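Local coordinates for protein delta-1-pyrroline-5-carboxylate dehydrogenase, mitochondrial (PDB 4E3X) that catalyses, as a homodimer, the NAD+-dependent oxidation of L-glutamate gamma-semialdehyde to L-glutamate, the second step of mitochondrial proline degradation, at residues P36-S41 with P138-V143; Q79-P84 with H89-F94; K146-V149 with T154-Q157; V149-T154 with A390-K395; E370-I375 with V429-I434. One frame throughout, in Å; residues are numbered along the deposited sequence.

From the N terminus, interaction 1 comes first: the loop before helix 45-55 meets the start of helix 140-151, closing a loop of about a hundred residues. Interaction 2, the hairpin of strands 78-83 and 89-95, falls within that loop. Interaction 3 then folds the end of helix 140-151 against the start of helix 155-180, and V155 and I156 there touch F40 and I37 of interaction 1. From the same turn, interaction 4 reaches far along the chain to A390-K395; it packs on the hairpin and on interaction 3. Interaction 5 joins helix 361-372 to strand 428-436, and its span crosses that of interaction 4. Interactions 3 and 5 both touch the second subunit.

Interaction 1: P36-S41 with P138-V143; sequences PILAFS and PRRAEV
L38 lays its CD1 methyl over one face of the R140 guanidinium, where an irregular N-terminal segment ahead of helix 45-55 crosses the first turn of helix 140-151. The two side chains extend toward one another from their segments. R140 reaches out at full length: CG is anti to the backbone N (chi1 -156°), and the chain stays extended as far as NE, which carries the planar group away from its helix to the loop. L38 CD1 sits 3.5 Å from R140 NE and lies toward the rim of the group, with R140 CD a little farther off at 3.7 Å. L38 CG backs this methyl, so a branched apolar end covers part of a charged plane, leaving the N-H groups to other partners.

Acidic residues take up much of the charge. NH1 of R140 forms a salt bridge with E159 of helix 155-180, which also accepts from the backbone N of L38; NH2 forms another with E35 and also bonds S136 O. E159 and E35 thus restrain the guanidinium while the leucine packs on its plane. The contact lies away from the catalytic and NAD+ sites. Beside it, the carbonyl O of P36 approaches R140 NH1 obliquely, at 3.2 Å.

Interaction 2: Q79-P84 with H89-F94; sequences QYQLSP and HKVAKF
The carbonyl O of Q81 receives the backbone N-H groups of V91 and A92. The bond from V91 N is short, 2.8 Å to Q81 O, but bent to 136° at the hydrogen; that from A92 N is weak at 3.5 Å. V91 and A92 thus both face Q81, a classic beta bulge, and the register shifts by one residue between the pairs Q81-A92 and L82-K90. Q79 and F94 form a hydrogen-bonded antiparallel pair, while S83 N donates to H89 O beyond the bulge.

These bonds build the beta hairpin of strands 78-83 and 89-95, part of a four-stranded mixed sheet. On the face carrying Y80, L82, K90 and K93, the aliphatic part of K90 crosses the tyrosine: K90 CD stands 3.9 Å from the Y80 ring centroid in a CH-pi contact. K93 runs alongside the same ring, its CD 3.4 Å from Y80 OH.

On the other face, Q81, A92 and F94 are buried, A92 and F94 against I64. F94 has CG between the backbone N and the carbonyl carbon (chi1 65°), which swings the ring over Q79, whose CB lies 3.7 Å from the ring centroid. The extended Q81 side chain crosses V91, its CD 3.5 Å from V91 CG2, and its amide bonds L240 N and G150 O. A water donates to S83 OG and meets H89 ND1; S83 OG also bonds V149 O, and H89 NE2 bonds Q60 O.

Interaction 3: K146-V149 with T154-Q157; sequences KTMV and TVIQ
M148 runs alongside V155, side chain to side chain, at the tight turn between the consecutive helices 140-151 and 155-180. The thioether does the reaching. M148 CE rests 3.8 Å from V155 CG2 and 3.7 Å from V155 N, while SD lies 3.9 Å from V155 CA. Nearer the methionine backbone, M148 CG packs at 4.0 Å from the carbonyl O of T154. One flexible side chain therefore follows the first residues of the second helix, and the contact is van der Waals throughout, against backbone atoms of T154 and V155 as well as the valine methyl.

Torsions explain the fit. The methionine is straight through chi2 (180°) and then bends at chi3 (64°), which folds the methyl back to the valine instead of past it. V155 in turn places CG2 beside its own backbone N, next to the sulfur and the methyl.

Just behind this layer, T154 occupies the N-cap position of helix 155-180. Its OG1 accepts a weak capping bond from Q157 N at the first turn, where V155 sits. Farther out, L50 of helix 45-55 packs on both M148 and V155, and L54 adds to the cover on M148, so the corner is roofed by a third helix. F40 touches V155 from the N-terminal loop. The second subunit comes up to the same helix start, where its Y561 packs on T154 and V155 and its Y559 on I156. The capping bond spans 3.4 Å from Q157 N to T154 OG1, although its N-H...O angle of 159° is fairly straight.

Interaction 4: V149-T154 with A390-K395; sequences VGQGKT and AVIDAK. With PRO (proline), chain J.
A390 and Q151 share a water through their carbonyl oxygens. It donates to both, at 2.7 Å from A390 O and 2.9 Å from Q151 O, and so bridges the loop before helix 394-409 to the last turn of helix 140-151. V391 continues the loop, its backbone bonded to Y427.

I392 makes the direct contact. With CG1 anti to the backbone N (chi1 -169°), the chain carries CD1 to the helix end, 3.7 Å from Q151 O and 4.2 Å from Q151 CB, and near the carbonyl of G150. The other branch of the same residue turns to the ligand: I392 CG2 is 3.6 Å from CD of a bound proline. Q151 sends its amide away from I392, where NE2 bonds F210 O and T213 OG1, about 6 Å, side chain to side chain, from N211, the probable transition-state stabiliser.

D393 stands at the N-cap of helix 394-409, its OD1 accepting from A396 N. D393 OD1 also takes a weak hydrogen bond of 3.0 Å from the proline N, and OD2 is just as near. K395 CB lies 3.6 Å from C, the carboxylate carbon, of the ligand, and R399 of the same helix bonds the proline as well.

I392 thus stands between the helix end, met by CD1, and the ligand, met by CG2, while the D393 carboxylate would probably stabilise a protonated proline nitrogen.

Interaction 5: E370-I375 with V429-I434; sequences EEHSRI and VEPCII
H372 and P431 meet through a single straight hydrogen bond, at the point where the end of helix 361-372 packs beside strand 428-436 in the mixed sheet of the aldehyde dehydrogenase fold. H372 NE2 donates to P431 O across 2.8 Å, and the N-H...O angle is 173°. The oxygen lies in the plane of the imidazole, at its edge, whereas the nitrogen stands well above the plane of the proline carbonyl. The ring reaches the strand because CG is anti to the backbone N (chi1 178°), which aims the imidazole at the strand. A bond of this kind requires a proton on NE2.

Polar bonds within the first segment shape the helix end. A type I turn runs from H372 to I375, closed by I375 N bonding to H372 O. S373 OG donates to E370 O as well, at 2.6 Å. The turn delivers I375 to the same proline that H372 grips.

Apolar contacts flank the bond. The I375 side chain runs past P431 the opposite way, its CG2 4.0 Å from P431 CG. P431 CG also lies 3.6 Å from H372 NE2, so the pyrrolidine ring crosses close to the donor nitrogen. F341 touches I375, P431 and I433, so helix 329-341 closes the cluster with one aromatic side chain. W557 of the second subunit packs on I375 and takes part in a hydrogen bond with E371. Beyond the proline along the strand, I433 CD1 approaches the imidazole obliquely, 4.2 Å from H372 CD2.

Interaction 1: P36-S41 with P138-V143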
# COMPACT_ATOMS: atom_id res chain seq x y z
N PRO B 36 14.85 -13.08 23.59
CA PRO B 36 14.41 -14.24 24.38
C PRO B 36 13.41 -13.89 25.48
O PRO B 36 13.53 -12.85 26.13
CB PRO B 36 15.71 -14.77 24.99
CG PRO B 36 16.79 -14.32 24.04
CD PRO B 36 16.32 -12.96 23.57
N ILE B 37 12.42 -14.75 25.66
CA ILE B 37 11.43 -14.61 26.72
C ILE B 37 12.01 -15.11 28.03
O ILE B 37 12.51 -16.24 28.10
CB ILE B 37 10.15 -15.41 26.38
CG1 ILE B 37 9.53 -14.88 25.09
CG2 ILE B 37 9.15 -15.31 27.51
CD1 ILE B 37 8.99 -13.50 25.26
N LEU B 38 11.98 -14.27 29.06
CA LEU B 38 12.53 -14.64 30.36
C LEU B 38 11.53 -15.44 31.17
O LEU B 38 10.32 -15.37 30.93
CB LEU B 38 12.97 -13.39 31.13
CG LEU B 38 13.89 -12.43 30.39
CD1 LEU B 38 14.32 -11.27 31.28
CD2 LEU B 38 15.11 -13.17 29.85
N ALA B 39 12.03 -16.20 32.15
CA ALA B 39 11.19 -17.14 32.90
C ALA B 39 10.63 -16.58 34.21
O ALA B 39 9.60 -17.04 34.69
CB ALA B 39 11.95 -18.43 33.17
N PHE B 40 11.33 -15.61 34.80
CA PHE B 40 10.92 -15.00 36.07
C PHE B 40 10.75 -16.02 37.20
O PHE B 40 9.89 -15.87 38.06
CB PHE B 40 9.65 -14.16 35.90
CG PHE B 40 9.82 -13.03 34.93
CD1 PHE B 40 10.17 -11.76 35.36
CD2 PHE B 40 9.65 -13.24 33.57
CE1 PHE B 40 10.34 -10.73 34.46
CE2 PHE B 40 9.82 -12.22 32.67
CZ PHE B 40 10.17 -10.96 33.11
N SER B 41 11.59 -17.06 37.19
CA SER B 41 11.58 -18.06 38.25
C SER B 41 12.14 -17.47 39.53
O SER B 41 12.85 -16.47 39.50
CB SER B 41 12.40 -19.28 37.84
OG SER B 41 11.87 -19.89 36.68
N PRO B 138 18.30 -2.51 31.00
CA PRO B 138 18.05 -1.69 32.19
C PRO B 138 16.62 -1.20 32.34
O PRO B 138 16.22 -0.91 33.46
CB PRO B 138 19.02 -0.52 32.01
CG PRO B 138 19.28 -0.45 30.53
CD PRO B 138 19.29 -1.89 30.10
N ARG B 139 15.87 -1.11 31.25
CA ARG B 139 14.51 -0.56 31.31
C ARG B 139 13.43 -1.64 31.25
O ARG B 139 12.24 -1.32 31.25
CB ARG B 139 14.28 0.50 30.22
CG ARG B 139 15.30 1.63 30.25
CD ARG B 139 15.14 2.51 31.50
NE ARG B 139 14.30 3.68 31.26
CZ ARG B 139 14.74 4.82 30.75
NH1 ARG B 139 13.90 5.84 30.57
NH2 ARG B 139 16.02 4.96 30.42
N ARG B 140 13.84 -2.90 31.18
CA ARG B 140 12.87 -3.99 31.03
C ARG B 140 11.87 -4.01 32.18
O ARG B 140 10.66 -4.07 31.97
CB ARG B 140 13.56 -5.35 30.92
CG ARG B 140 12.70 -6.40 30.21
CD ARG B 140 13.24 -7.81 30.42
NE ARG B 140 12.71 -8.79 29.47
CZ ARG B 140 13.30 -9.11 28.33
NH1 ARG B 140 12.76 -10.02 27.53
NH2 ARG B 140 14.44 -8.52 27.98
N ALA B 141 12.37 -3.98 33.41
CA ALA B 141 11.50 -4.12 34.57
C ALA B 141 10.50 -2.96 34.63
O ALA B 141 9.32 -3.16 34.93
CB ALA B 141 12.32 -4.23 35.86
N GLU B 142 10.97 -1.75 34.31
CA GLU B 142 10.10 -0.58 34.29
C GLU B 142 8.94 -0.73 33.31
O GLU B 142 7.78 -0.51 33.68
CB GLU B 142 10.91 0.66 33.92
CG GLU B 142 10.06 1.91 33.76
CD GLU B 142 10.76 3.05 33.04
OE1 GLU B 142 12.00 3.02 32.92
OE2 GLU B 142 10.06 3.99 32.60
N VAL B 143 9.23 -1.07 32.06
CA VAL B 143 8.15 -1.15 31.07
C VAL B 143 7.20 -2.31 31.36
O VAL B 143 5.99 -2.21 31.13
CB VAL B 143 8.64 -1.14 29.60
CG1 VAL B 143 9.42 0.15 29.32
CG2 VAL B 143 9.45 -2.38 29.27

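Interaction 2: Q79-P84 with H89-F94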
# COMPACT_ATOMS: atom_id res chain seq x y z
N GLN B 79 -6.96 14.19 32.70
CA GLN B 79 -7.50 12.83 32.64
C GLN B 79 -6.67 11.93 33.54
O GLN B 79 -5.51 12.22 33.82
CB GLN B 79 -7.43 12.32 31.20
CG GLN B 79 -8.20 13.15 30.18
CD GLN B 79 -9.70 12.96 30.29
OE1 GLN B 79 -10.17 11.87 30.62
NE2 GLN B 79 -10.46 14.02 30.02
N TYR B 80 -7.26 10.83 33.99
CA TYR B 80 -6.53 9.86 34.80
C TYR B 80 -6.60 8.47 34.20
O TYR B 80 -7.63 8.07 33.66
CB TYR B 80 -7.08 9.79 36.22
CG TYR B 80 -6.88 11.05 37.00
CD1 TYR B 80 -7.86 12.02 37.05
CD2 TYR B 80 -5.68 11.29 37.68
CE1 TYR B 80 -7.68 13.20 37.76
CE2 TYR B 80 -5.49 12.45 38.40
CZ TYR B 80 -6.48 13.41 38.43
OH TYR B 80 -6.28 14.57 39.14
N GLN B 81 -5.48 7.76 34.29
CA GLN B 81 -5.42 6.34 33.98
C GLN B 81 -5.51 5.58 35.30
O GLN B 81 -4.79 5.91 36.26
CB GLN B 81 -4.11 6.01 33.27
CG GLN B 81 -3.99 4.55 32.88
CD GLN B 81 -2.60 4.20 32.40
OE1 GLN B 81 -1.71 5.06 32.37
NE2 GLN B 81 -2.39 2.93 32.04
N LEU B 82 -6.39 4.60 35.36
CA LEU B 82 -6.62 3.82 36.57
C LEU B 82 -6.01 2.42 36.44
O LEU B 82 -5.95 1.87 35.35
CB LEU B 82 -8.12 3.69 36.84
CG LEU B 82 -8.94 4.98 36.76
CD1 LEU B 82 -10.41 4.68 37.06
CD2 LEU B 82 -8.38 6.05 37.71
N SER B 83 -5.58 1.84 37.56
CA SER B 83 -5.12 0.46 37.54
C SER B 83 -6.35 -0.45 37.43
O SER B 83 -7.23 -0.40 38.28
CB SER B 83 -4.35 0.15 38.82
OG SER B 83 -3.82 -1.17 38.79
N PRO B 84 -6.41 -1.30 36.39
CA PRO B 84 -7.66 -2.05 36.16
C PRO B 84 -8.09 -2.95 37.32
O PRO B 84 -9.29 -3.13 37.54
CB PRO B 84 -7.32 -2.89 34.93
CG PRO B 84 -6.35 -2.04 34.18
CD PRO B 84 -5.49 -1.40 35.24
N HIS B 89 -6.53 3.27 42.41
CA HIS B 89 -5.17 3.70 42.11
C HIS B 89 -5.13 4.44 40.78
O HIS B 89 -5.30 3.85 39.72
CB HIS B 89 -4.22 2.48 42.08
CG HIS B 89 -2.78 2.83 41.85
ND1 HIS B 89 -1.83 1.87 41.57
CD2 HIS B 89 -2.12 4.01 41.87
CE1 HIS B 89 -0.65 2.44 41.42
NE2 HIS B 89 -0.80 3.75 41.59
N LYS B 90 -4.92 5.75 40.85
CA LYS B 90 -4.70 6.54 39.65
C LYS B 90 -3.22 6.42 39.31
O LYS B 90 -2.38 7.00 40.01
CB LYS B 90 -5.08 7.99 39.89
CG LYS B 90 -6.57 8.19 40.13
CD LYS B 90 -6.87 9.59 40.63
CE LYS B 90 -8.36 9.86 40.68
NZ LYS B 90 -9.04 8.97 41.66
N VAL B 91 -2.89 5.67 38.27
CA VAL B 91 -1.49 5.42 37.96
C VAL B 91 -0.85 6.57 37.20
O VAL B 91 0.37 6.75 37.23
CB VAL B 91 -1.28 4.08 37.21
CG1 VAL B 91 -1.99 2.94 37.95
CG2 VAL B 91 -1.76 4.17 35.76
N ALA B 92 -1.67 7.36 36.52
CA ALA B 92 -1.17 8.51 35.79
C ALA B 92 -2.22 9.60 35.74
O ALA B 92 -3.43 9.31 35.70
CB ALA B 92 -0.72 8.13 34.38
N LYS B 93 -1.75 10.85 35.77
CA LYS B 93 -2.56 12.02 35.50
C LYS B 93 -1.97 12.62 34.24
O LYS B 93 -0.78 12.91 34.17
CB LYS B 93 -2.44 13.03 36.65
CG LYS B 93 -3.27 14.29 36.41
CD LYS B 93 -3.34 15.19 37.63
CE LYS B 93 -2.05 15.92 37.86
NZ LYS B 93 -2.20 16.94 38.94
N PHE B 94 -2.80 12.79 33.21
CA PHE B 94 -2.32 13.31 31.95
C PHE B 94 -3.32 14.33 31.45
O PHE B 94 -4.24 14.69 32.17
CB PHE B 94 -2.03 12.17 30.94
CG PHE B 94 -3.24 11.39 30.50
CD1 PHE B 94 -3.85 11.65 29.28
CD2 PHE B 94 -3.74 10.35 31.28
CE1 PHE B 94 -4.94 10.93 28.86
CE2 PHE B 94 -4.85 9.61 30.86
CZ PHE B 94 -5.45 9.89 29.65
O HOH W 1 -2.24 -0.89 41.19

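Interaction 3: K146-V149 with T154-Q157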
# COMPACT_ATOMS: atom_id res chain seq x y z
N LYS B 146 4.98 -1.16 34.38
CA LYS B 146 4.02 -0.13 33.99
C LYS B 146 2.88 -0.73 33.16
O LYS B 146 1.75 -0.27 33.24
CB LYS B 146 4.72 1.01 33.25
CG LYS B 146 5.58 1.84 34.18
CD LYS B 146 6.33 2.96 33.48
CE LYS B 146 7.07 3.80 34.51
NZ LYS B 146 7.85 4.90 33.88
N THR B 147 3.19 -1.75 32.38
CA THR B 147 2.18 -2.45 31.59
C THR B 147 1.30 -3.32 32.51
O THR B 147 0.08 -3.40 32.34
CB THR B 147 2.85 -3.28 30.48
OG1 THR B 147 3.60 -2.40 29.62
CG2 THR B 147 1.82 -4.02 29.65
N MET B 148 1.91 -3.96 33.50
CA MET B 148 1.14 -4.73 34.48
C MET B 148 0.19 -3.85 35.28
O MET B 148 -1.01 -4.13 35.37
CB MET B 148 2.08 -5.46 35.44
CG MET B 148 2.90 -6.56 34.79
SD MET B 148 4.00 -7.40 35.95
CE MET B 148 2.81 -8.13 37.06
N VAL B 149 0.73 -2.79 35.86
CA VAL B 149 -0.06 -1.97 36.77
C VAL B 149 -1.06 -1.09 36.03
O VAL B 149 -2.18 -0.89 36.50
CB VAL B 149 0.85 -1.14 37.70
CG1 VAL B 149 0.06 -0.12 38.49
CG2 VAL B 149 1.63 -2.06 38.62
N THR B 154 -0.56 -9.74 33.40
CA THR B 154 0.28 -10.59 34.23
C THR B 154 1.74 -10.44 33.79
O THR B 154 2.04 -9.88 32.73
CB THR B 154 -0.10 -12.06 34.08
OG1 THR B 154 -0.03 -12.41 32.70
CG2 THR B 154 -1.51 -12.31 34.62
N VAL B 155 2.65 -10.96 34.61
CA VAL B 155 4.07 -10.95 34.30
C VAL B 155 4.35 -11.43 32.87
O VAL B 155 5.01 -10.74 32.10
CB VAL B 155 4.87 -11.85 35.26
CG1 VAL B 155 6.32 -11.91 34.83
CG2 VAL B 155 4.75 -11.35 36.69
N ILE B 156 3.86 -12.61 32.52
CA ILE B 156 4.20 -13.16 31.21
C ILE B 156 3.55 -12.39 30.07
O ILE B 156 4.16 -12.22 29.02
CB ILE B 156 3.89 -14.67 31.11
CG1 ILE B 156 4.40 -15.25 29.78
CG2 ILE B 156 2.39 -14.94 31.26
CD1 ILE B 156 5.88 -14.99 29.53
N GLN B 157 2.32 -11.91 30.26
CA GLN B 157 1.69 -11.13 29.21
C GLN B 157 2.43 -9.80 29.00
O GLN B 157 2.58 -9.34 27.88
CB GLN B 157 0.20 -10.91 29.49
CG GLN B 157 -0.65 -12.16 29.31
CD GLN B 157 -0.50 -12.77 27.93
OE1 GLN B 157 -0.66 -12.09 26.92
NE2 GLN B 157 -0.16 -14.06 27.88

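Interaction 4: V149-T154 with A390-K395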
# COMPACT_ATOMS: atom_id res chain seq x y z
N VAL B 149 0.73 -2.79 35.86
CA VAL B 149 -0.06 -1.97 36.77
C VAL B 149 -1.06 -1.09 36.03
O VAL B 149 -2.18 -0.89 36.50
CB VAL B 149 0.85 -1.14 37.70
CG1 VAL B 149 0.06 -0.12 38.49
CG2 VAL B 149 1.63 -2.06 38.62
N GLY B 150 -0.67 -0.59 34.87
CA GLY B 150 -1.52 0.32 34.13
C GLY B 150 -2.51 -0.36 33.20
O GLY B 150 -3.60 0.16 32.98
N GLN B 151 -2.15 -1.52 32.66
CA GLN B 151 -3.02 -2.23 31.72
C GLN B 151 -3.57 -3.55 32.27
O GLN B 151 -4.39 -4.19 31.63
CB GLN B 151 -2.32 -2.45 30.37
CG GLN B 151 -2.14 -1.18 29.55
CD GLN B 151 -0.78 -1.13 28.90
OE1 GLN B 151 0.18 -0.60 29.48
NE2 GLN B 151 -0.66 -1.68 27.70
N GLY B 152 -3.12 -3.94 33.46
CA GLY B 152 -3.65 -5.12 34.13
C GLY B 152 -3.07 -6.44 33.64
O GLY B 152 -3.68 -7.49 33.86
N LYS B 153 -1.93 -6.40 32.97
CA LYS B 153 -1.28 -7.62 32.48
C LYS B 153 -0.58 -8.42 33.57
O LYS B 153 -0.06 -7.86 34.53
CB LYS B 153 -0.28 -7.28 31.37
CG LYS B 153 -0.93 -6.65 30.14
CD LYS B 153 -0.19 -6.96 28.85
CE LYS B 153 -1.03 -6.50 27.68
NZ LYS B 153 -0.43 -6.82 26.35
N THR B 154 -0.56 -9.74 33.40
CA THR B 154 0.28 -10.59 34.23
C THR B 154 1.74 -10.44 33.79
O THR B 154 2.04 -9.88 32.73
CB THR B 154 -0.10 -12.06 34.08
OG1 THR B 154 -0.03 -12.41 32.70
CG2 THR B 154 -1.51 -12.31 34.62
N ALA B 390 -8.21 -8.25 36.00
CA ALA B 390 -9.33 -7.43 35.59
C ALA B 390 -9.23 -6.98 34.14
O ALA B 390 -8.13 -6.83 33.60
CB ALA B 390 -9.40 -6.22 36.48
N VAL B 391 -10.38 -6.74 33.52
CA VAL B 391 -10.42 -6.12 32.20
C VAL B 391 -10.11 -4.63 32.34
O VAL B 391 -10.02 -4.09 33.45
CB VAL B 391 -11.76 -6.36 31.47
CG1 VAL B 391 -11.98 -7.86 31.27
CG2 VAL B 391 -12.93 -5.73 32.22
N ILE B 392 -9.92 -3.96 31.21
CA ILE B 392 -9.20 -2.68 31.19
C ILE B 392 -9.90 -1.49 31.86
O ILE B 392 -9.24 -0.70 32.53
CB ILE B 392 -8.79 -2.31 29.74
CG1 ILE B 392 -7.81 -1.12 29.72
CG2 ILE B 392 -10.01 -2.05 28.86
CD1 ILE B 392 -6.44 -1.42 30.33
N ASP B 393 -11.21 -1.36 31.69
CA ASP B 393 -11.90 -0.18 32.19
C ASP B 393 -13.39 -0.42 32.37
O ASP B 393 -13.91 -1.50 32.08
CB ASP B 393 -11.61 1.07 31.32
CG ASP B 393 -12.15 0.96 29.90
OD1 ASP B 393 -12.88 0.00 29.56
OD2 ASP B 393 -11.85 1.87 29.10
N ALA B 394 -14.07 0.62 32.85
CA ALA B 394 -15.49 0.53 33.15
C ALA B 394 -16.32 0.22 31.91
O ALA B 394 -17.30 -0.53 31.99
CB ALA B 394 -15.97 1.81 33.82
N LYS B 395 -15.93 0.79 30.78
CA LYS B 395 -16.68 0.57 29.54
C LYS B 395 -16.58 -0.88 29.08
O LYS B 395 -17.57 -1.48 28.66
CB LYS B 395 -16.20 1.52 28.44
N PRO J . -12.21 0.20 26.68
CA PRO J . -13.03 1.21 26.00
C PRO J . -14.33 0.60 25.46
O PRO J . -14.64 -0.56 25.74
CB PRO J . -12.14 1.68 24.84
CG PRO J . -10.88 0.82 24.89
CD PRO J . -10.79 0.33 26.30
OXT PRO J . -15.09 1.26 24.76
O HOH W 2 -7.06 -5.25 31.62

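Interaction 5: E370-I375 with V429-I434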
# COMPACT_ATOMS: atom_id res chain seq x y z
N GLU B 370 -13.06 -28.85 34.03
CA GLU B 370 -12.12 -29.16 35.11
C GLU B 370 -11.03 -28.10 35.18
O GLU B 370 -10.75 -27.56 36.25
CB GLU B 370 -11.51 -30.55 34.91
N GLU B 371 -10.43 -27.78 34.03
CA GLU B 371 -9.36 -26.79 34.01
C GLU B 371 -9.87 -25.39 34.36
O GLU B 371 -9.15 -24.62 34.98
CB GLU B 371 -8.65 -26.80 32.66
CG GLU B 371 -7.96 -28.11 32.32
CD GLU B 371 -6.98 -28.55 33.40
OE1 GLU B 371 -6.20 -27.71 33.89
OE2 GLU B 371 -7.00 -29.74 33.77
N HIS B 372 -11.10 -25.08 33.96
CA HIS B 372 -11.71 -23.80 34.29
C HIS B 372 -11.70 -23.52 35.79
O HIS B 372 -11.43 -22.40 36.22
CB HIS B 372 -13.15 -23.74 33.75
CG HIS B 372 -13.87 -22.47 34.09
ND1 HIS B 372 -14.50 -22.27 35.30
CD2 HIS B 372 -14.05 -21.33 33.38
CE1 HIS B 372 -15.05 -21.07 35.32
NE2 HIS B 372 -14.79 -20.48 34.17
N SER B 373 -11.96 -24.55 36.58
CA SER B 373 -12.05 -24.40 38.03
C SER B 373 -10.69 -24.07 38.65
O SER B 373 -10.62 -23.68 39.81
CB SER B 373 -12.63 -25.67 38.67
OG SER B 373 -11.72 -26.75 38.57
N ARG B 374 -9.63 -24.23 37.87
CA ARG B 374 -8.28 -23.99 38.36
C ARG B 374 -7.72 -22.63 37.93
O ARG B 374 -6.62 -22.25 38.34
CB ARG B 374 -7.34 -25.10 37.89
N ILE B 375 -8.46 -21.91 37.10
CA ILE B 375 -8.02 -20.60 36.62
C ILE B 375 -8.15 -19.55 37.72
O ILE B 375 -9.23 -19.32 38.24
CB ILE B 375 -8.82 -20.14 35.39
CG1 ILE B 375 -8.57 -21.09 34.22
CG2 ILE B 375 -8.45 -18.70 35.03
CD1 ILE B 375 -9.45 -20.82 33.01
N VAL B 429 -13.83 -9.89 35.84
CA VAL B 429 -14.75 -10.79 35.16
C VAL B 429 -14.16 -12.20 35.18
O VAL B 429 -13.01 -12.40 34.77
CB VAL B 429 -14.95 -10.37 33.69
CG1 VAL B 429 -15.96 -11.29 32.99
CG2 VAL B 429 -15.40 -8.92 33.62
N GLU B 430 -14.93 -13.17 35.67
CA GLU B 430 -14.48 -14.56 35.63
C GLU B 430 -14.44 -15.06 34.18
O GLU B 430 -15.19 -14.57 33.33
CB GLU B 430 -15.42 -15.45 36.45
CG GLU B 430 -15.44 -15.12 37.93
CD GLU B 430 -14.07 -15.21 38.58
OE1 GLU B 430 -13.73 -14.31 39.37
OE2 GLU B 430 -13.33 -16.18 38.30
N PRO B 431 -13.57 -16.04 33.90
CA PRO B 431 -13.61 -16.63 32.56
C PRO B 431 -14.95 -17.32 32.36
O PRO B 431 -15.46 -17.96 33.28
CB PRO B 431 -12.47 -17.65 32.59
CG PRO B 431 -12.27 -17.97 34.02
CD PRO B 431 -12.58 -16.71 34.77
N CYS B 432 -15.53 -17.18 31.17
CA CYS B 432 -16.85 -17.72 30.91
C CYS B 432 -16.85 -18.59 29.67
O CYS B 432 -16.35 -18.19 28.62
CB CYS B 432 -17.86 -16.58 30.75
SG CYS B 432 -19.58 -17.11 30.58
N ILE B 433 -17.41 -19.79 29.80
CA ILE B 433 -17.58 -20.70 28.67
C ILE B 433 -19.06 -20.89 28.43
O ILE B 433 -19.80 -21.25 29.35
CB ILE B 433 -16.92 -22.07 28.93
CG1 ILE B 433 -15.44 -21.88 29.29
CG2 ILE B 433 -17.08 -22.97 27.72
CD1 ILE B 433 -14.74 -23.17 29.72
N ILE B 434 -19.48 -20.64 27.20
CA ILE B 434 -20.89 -20.67 26.81
C ILE B 434 -21.04 -21.64 25.66
O ILE B 434 -20.19 -21.69 24.78
CB ILE B 434 -21.34 -19.26 26.35
CG1 ILE B 434 -21.30 -18.28 27.52
CG2 ILE B 434 -22.71 -19.30 25.67
CD1 ILE B 434 -21.28 -16.83 27.10